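Local coordinates for protein photoreceptor-histidine kinase BphP (Stigmatella aurantiaca DW4/3-1, PDB 6BAF) that probably senses red and far-red light through a bound biliverdin chromophore and passes the signal to its own histidine kinase module, at residues Phe119-Leu130 against Glu285-Val296. Numbering follows the deposited sequence. Where two conformers were deposited one is given.
Sequences FLSFFHAVRDGL and EVRTACEFLGEV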
loop_
_atom_site.group_PDB
_atom_site.type_symbol
_atom_site.label_atom_id
_atom_site.label_comp_id
_atom_site.label_asym_id
_atom_site.label_seq_id
_atom_site.Cartn_x
_atom_site.Cartn_y
_atom_site.Cartn_z
ATOM N N PHE A 119 5.584 7.259 3.847
ATOM C CA PHE A 119 4.823 6.186 3.215
ATOM C C PHE A 119 5.084 4.815 3.829
ATOM O O PHE A 119 4.434 3.838 3.412
ATOM C CB PHE A 119 5.058 6.169 1.707
ATOM C CG PHE A 119 4.560 7.427 1.049
ATOM C CD1 PHE A 119 3.191 7.613 0.855
ATOM C CD2 PHE A 119 5.445 8.459 0.723
ATOM C CE1 PHE A 119 2.699 8.791 0.279
ATOM C CE2 PHE A 119 4.970 9.650 0.156
ATOM C CZ PHE A 119 3.596 9.809 -0.079
ATOM N N LEU A 120 5.963 4.724 4.835
ATOM C CA LEU A 120 6.186 3.485 5.569
ATOM C C LEU A 120 4.955 3.094 6.365
ATOM O O LEU A 120 4.562 1.914 6.378
ATOM C CB LEU A 120 7.413 3.638 6.482
ATOM C CG LEU A 120 7.878 2.394 7.267
ATOM C CD1 LEU A 120 7.921 1.163 6.362
ATOM C CD2 LEU A 120 9.241 2.643 7.869
ATOM N N SER A 121 4.288 4.063 6.996
ATOM C CA SER A 121 3.056 3.733 7.711
ATOM C C SER A 121 1.985 3.195 6.776
ATOM O O SER A 121 1.271 2.249 7.126
ATOM C CB SER A 121 2.530 4.957 8.450
ATOM O OG SER A 121 3.623 5.566 9.105
ATOM N N PHE A 122 1.840 3.781 5.584
ATOM C CA PHE A 122 0.844 3.255 4.645
ATOM C C PHE A 122 1.170 1.813 4.244
ATOM O O PHE A 122 0.278 0.959 4.185
ATOM C CB PHE A 122 0.759 4.151 3.398
ATOM C CG PHE A 122 -0.171 3.640 2.332
ATOM C CD1 PHE A 122 0.266 2.745 1.351
ATOM C CD2 PHE A 122 -1.486 4.083 2.286
ATOM C CE1 PHE A 122 -0.602 2.275 0.368
ATOM C CE2 PHE A 122 -2.359 3.633 1.294
ATOM C CZ PHE A 122 -1.926 2.719 0.333
ATOM N N PHE A 123 2.442 1.555 3.886
ATOM C CA PHE A 123 2.923 0.203 3.553
ATOM C C PHE A 123 2.508 -0.816 4.615
ATOM O O PHE A 123 1.830 -1.801 4.301
ATOM C CB PHE A 123 4.453 0.277 3.367
ATOM C CG PHE A 123 5.127 -1.040 3.184
ATOM C CD1 PHE A 123 5.278 -1.586 1.910
ATOM C CD2 PHE A 123 5.644 -1.723 4.284
ATOM C CE1 PHE A 123 5.938 -2.798 1.712
ATOM C CE2 PHE A 123 6.319 -2.963 4.112
ATOM C CZ PHE A 123 6.471 -3.496 2.818
ATOM N N HIS A 124 2.797 -0.545 5.893
ATOM C CA HIS A 124 2.448 -1.508 6.954
ATOM C C HIS A 124 0.940 -1.590 7.181
ATOM O O HIS A 124 0.375 -2.694 7.354
ATOM C CB HIS A 124 3.151 -1.134 8.269
ATOM C CG HIS A 124 4.636 -1.375 8.257
ATOM N ND1 HIS A 124 5.193 -2.596 7.920
ATOM C CD2 HIS A 124 5.679 -0.557 8.548
ATOM C CE1 HIS A 124 6.512 -2.500 7.955
ATOM N NE2 HIS A 124 6.832 -1.285 8.360
ATOM N N ALA A 125 0.267 -0.434 7.193
ATOM C CA ALA A 125 -1.181 -0.412 7.428
ATOM C C ALA A 125 -1.924 -1.265 6.414
ATOM O O ALA A 125 -2.771 -2.088 6.781
ATOM C CB ALA A 125 -1.691 1.032 7.377
ATOM N N VAL A 126 -1.639 -1.092 5.121
ATOM C CA VAL A 126 -2.451 -1.844 4.168
ATOM C C VAL A 126 -2.021 -3.311 4.095
ATOM O O VAL A 126 -2.848 -4.175 3.790
ATOM C CB VAL A 126 -2.444 -1.200 2.771
ATOM C CG1 VAL A 126 -2.923 0.256 2.867
ATOM C CG2 VAL A 126 -1.076 -1.278 2.131
ATOM N N ARG A 127 -0.735 -3.627 4.352
ATOM C CA ARG A 127 -0.313 -5.034 4.338
ATOM C C ARG A 127 -0.916 -5.786 5.513
ATOM O O ARG A 127 -1.515 -6.853 5.334
ATOM C CB ARG A 127 1.220 -5.147 4.372
ATOM C CG ARG A 127 1.816 -5.071 3.007
ATOM C CD ARG A 127 3.221 -4.598 3.030
ATOM N NE ARG A 127 4.153 -5.451 3.787
ATOM C CZ ARG A 127 4.643 -6.616 3.367
ATOM N NH1 ARG A 127 5.527 -7.255 4.109
ATOM N NH2 ARG A 127 4.247 -7.158 2.228
ATOM N N ASP A 128 -0.757 -5.239 6.727
ATOM C CA ASP A 128 -1.307 -5.886 7.911
ATOM C C ASP A 128 -2.831 -5.910 7.837
ATOM O O ASP A 128 -3.465 -6.937 8.123
ATOM C CB ASP A 128 -0.848 -5.171 9.201
ATOM C CG ASP A 128 0.730 -4.989 9.327
ATOM O OD1 ASP A 128 1.541 -5.505 8.497
ATOM O OD2 ASP A 128 1.179 -4.305 10.302
ATOM N N GLY A 129 -3.437 -4.793 7.406
ATOM C CA GLY A 129 -4.885 -4.756 7.275
ATOM C C GLY A 129 -5.415 -5.726 6.245
ATOM O O GLY A 129 -6.428 -6.389 6.473
ATOM N N LEU A 130 -4.761 -5.822 5.085
ATOM C CA LEU A 130 -5.278 -6.763 4.094
ATOM C C LEU A 130 -5.282 -8.181 4.642
ATOM O O LEU A 130 -6.238 -8.934 4.426
ATOM C CB LEU A 130 -4.479 -6.718 2.796
ATOM C CG LEU A 130 -4.950 -7.741 1.738
ATOM C CD1 LEU A 130 -6.358 -7.507 1.264
ATOM C CD2 LEU A 130 -4.016 -7.762 0.526
ATOM N N GLU A 285 -1.400 9.796 5.279
ATOM C CA GLU A 285 -1.103 8.374 5.097
ATOM C C GLU A 285 -2.104 7.480 5.830
ATOM O O GLU A 285 -2.417 6.385 5.353
ATOM C CB GLU A 285 0.320 8.033 5.588
ATOM C CG GLU A 285 1.483 8.435 4.660
ATOM C CD GLU A 285 2.878 8.006 5.213
ATOM O OE1 GLU A 285 3.790 8.884 5.331
ATOM O OE2 GLU A 285 3.052 6.779 5.523
ATOM N N VAL A 286 -2.597 7.900 6.995
ATOM C CA VAL A 286 -3.605 7.086 7.686
ATOM C C VAL A 286 -4.937 7.148 6.948
ATOM O O VAL A 286 -5.554 6.106 6.664
ATOM C CB VAL A 286 -3.732 7.533 9.152
ATOM C CG1 VAL A 286 -4.792 6.729 9.908
ATOM C CG2 VAL A 286 -2.393 7.456 9.831
ATOM N N ARG A 287 -5.396 8.362 6.592
ATOM C CA ARG A 287 -6.672 8.468 5.882
ATOM C C ARG A 287 -6.663 7.612 4.635
ATOM O O ARG A 287 -7.602 6.856 4.373
ATOM C CB ARG A 287 -6.982 9.916 5.479
ATOM C CG ARG A 287 -7.238 10.837 6.605
ATOM C CD ARG A 287 -8.021 12.076 6.134
ATOM N NE ARG A 287 -7.586 12.678 4.867
ATOM C CZ ARG A 287 -6.729 13.689 4.770
ATOM N NH1 ARG A 287 -6.170 14.179 5.871
ATOM N NH2 ARG A 287 -6.422 14.197 3.572
ATOM N N THR A 288 -5.587 7.707 3.862
ATOM C CA THR A 288 -5.487 6.960 2.610
ATOM C C THR A 288 -5.417 5.447 2.845
ATOM O O THR A 288 -5.957 4.661 2.052
ATOM C CB THR A 288 -4.262 7.467 1.868
ATOM O OG1 THR A 288 -4.259 8.896 2.002
ATOM C CG2 THR A 288 -4.424 7.199 0.456
ATOM N N ALA A 289 -4.731 5.026 3.917
ATOM C CA ALA A 289 -4.718 3.611 4.283
ATOM C C ALA A 289 -6.130 3.150 4.605
ATOM O O ALA A 289 -6.594 2.096 4.135
ATOM C CB ALA A 289 -3.763 3.410 5.480
ATOM N N CYS A 290 -6.862 3.971 5.348
ATOM C CA CYS A 290 -8.228 3.584 5.694
ATOM C C CYS A 290 -9.102 3.526 4.465
ATOM O O CYS A 290 -9.887 2.580 4.298
ATOM C CB CYS A 290 -8.805 4.551 6.711
ATOM S SG CYS A 290 -8.058 4.335 8.326
ATOM N N GLU A 291 -8.984 4.514 3.576
ATOM C CA GLU A 291 -9.817 4.489 2.381
ATOM C C GLU A 291 -9.449 3.301 1.502
ATOM O O GLU A 291 -10.326 2.680 0.889
ATOM C CB GLU A 291 -9.735 5.844 1.629
ATOM C CG GLU A 291 -8.458 6.177 0.818
ATOM C CD GLU A 291 -8.479 7.610 0.200
ATOM O OE1 GLU A 291 -9.426 8.358 0.493
ATOM O OE2 GLU A 291 -7.558 7.978 -0.579
ATOM N N PHE A 292 -8.161 2.941 1.455
ATOM C CA PHE A 292 -7.746 1.758 0.701
ATOM C C PHE A 292 -8.372 0.488 1.274
ATOM O O PHE A 292 -8.849 -0.381 0.528
ATOM C CB PHE A 292 -6.210 1.676 0.720
ATOM C CG PHE A 292 -5.666 0.592 -0.135
ATOM C CD1 PHE A 292 -5.588 -0.707 0.344
ATOM C CD2 PHE A 292 -5.277 0.852 -1.452
ATOM C CE1 PHE A 292 -5.113 -1.736 -0.471
ATOM C CE2 PHE A 292 -4.788 -0.177 -2.259
ATOM C CZ PHE A 292 -4.718 -1.463 -1.768
ATOM N N LEU A 293 -8.409 0.369 2.609
ATOM C CA LEU A 293 -9.089 -0.779 3.220
ATOM C C LEU A 293 -10.585 -0.777 2.931
ATOM O O LEU A 293 -11.187 -1.851 2.739
ATOM C CB LEU A 293 -8.829 -0.788 4.728
ATOM C CG LEU A 293 -7.342 -1.106 4.967
ATOM C CD1 LEU A 293 -6.994 -1.010 6.440
ATOM C CD2 LEU A 293 -6.961 -2.484 4.345
ATOM N N GLY A 294 -11.209 0.411 2.866
ATOM C CA GLY A 294 -12.598 0.464 2.443
ATOM C C GLY A 294 -12.806 -0.045 1.026
ATOM O O GLY A 294 -13.773 -0.756 0.743
ATOM N N GLU A 295 -11.913 0.314 0.110
ATOM C CA GLU A 295 -12.005 -0.270 -1.231
ATOM C C GLU A 295 -11.849 -1.783 -1.201
ATOM O O GLU A 295 -12.515 -2.499 -1.964
ATOM C CB GLU A 295 -10.938 0.330 -2.139
ATOM C CG GLU A 295 -11.140 1.815 -2.384
ATOM C CD GLU A 295 -10.480 2.290 -3.682
ATOM O OE1 GLU A 295 -10.498 1.529 -4.719
ATOM O OE2 GLU A 295 -9.980 3.456 -3.650
ATOM N N VAL A 296 -10.922 -2.298 -0.389
ATOM C CA VAL A 296 -10.760 -3.754 -0.359
ATOM C C VAL A 296 -12.036 -4.393 0.151
ATOM O O VAL A 296 -12.622 -5.259 -0.509
ATOM C CB VAL A 296 -9.545 -4.166 0.490
ATOM C CG1 VAL A 296 -9.586 -5.695 0.717
ATOM C CG2 VAL A 296 -8.260 -3.716 -0.199
#
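Helix 120-130 runs nearly parallel to helix 285-296, their axes 8.9 Å apart at closest and crossing at -25°, with Phe122 and Glu285 nearest in backbone register. Glu285 reaches over the N-terminal end of the first helix, its chain extended beyond CG, and its carboxylate takes two backbone N-H groups there. Phe119 N, at the N-cap position, meets Glu285 OE1 at 2.8 Å from above the carboxylate plane, whereas Phe122 N bonds to the anti lone pair of Glu285 OE2 at 3.2 Å. The negative group thus sits where the helix dipole would probably favour it. A glutamine here would keep the reach but carry no charge, and would probably leave one of the two N-H groups facing an amide NH2 instead of an oxygen.

Farther along the two helices, Phe122 is a knob in the hole formed by Glu285, Thr288, Ala289 and Phe292. With CG anti to the backbone N (chi1 176°), its ring points its edge at the face of Phe292 in an offset edge-to-face pair, planes at 79°. Val126 CG1 lies over one face of the Phe122 ring, offset toward its rim, and packs 3.8 Å from Phe292 CD1. Small residues bring the helices close: Ala125 CB and Ala289 CB touch at 3.7 Å, and Gly129 makes room for the Leu293 methyls. The Leu130 and Val296 side chains cross at about a right angle, with Leu130 CD1 3.7 Å from Val296 CG1.

Both helices belong to the bundle beside the GAF sheet; Ala125 and Leu293 also pack on helix 139-154, Arg287 reaches strand 207-210, and Phe122 meets Phe123 of the second subunit edge-to-face, placing the contact at the dimer interface.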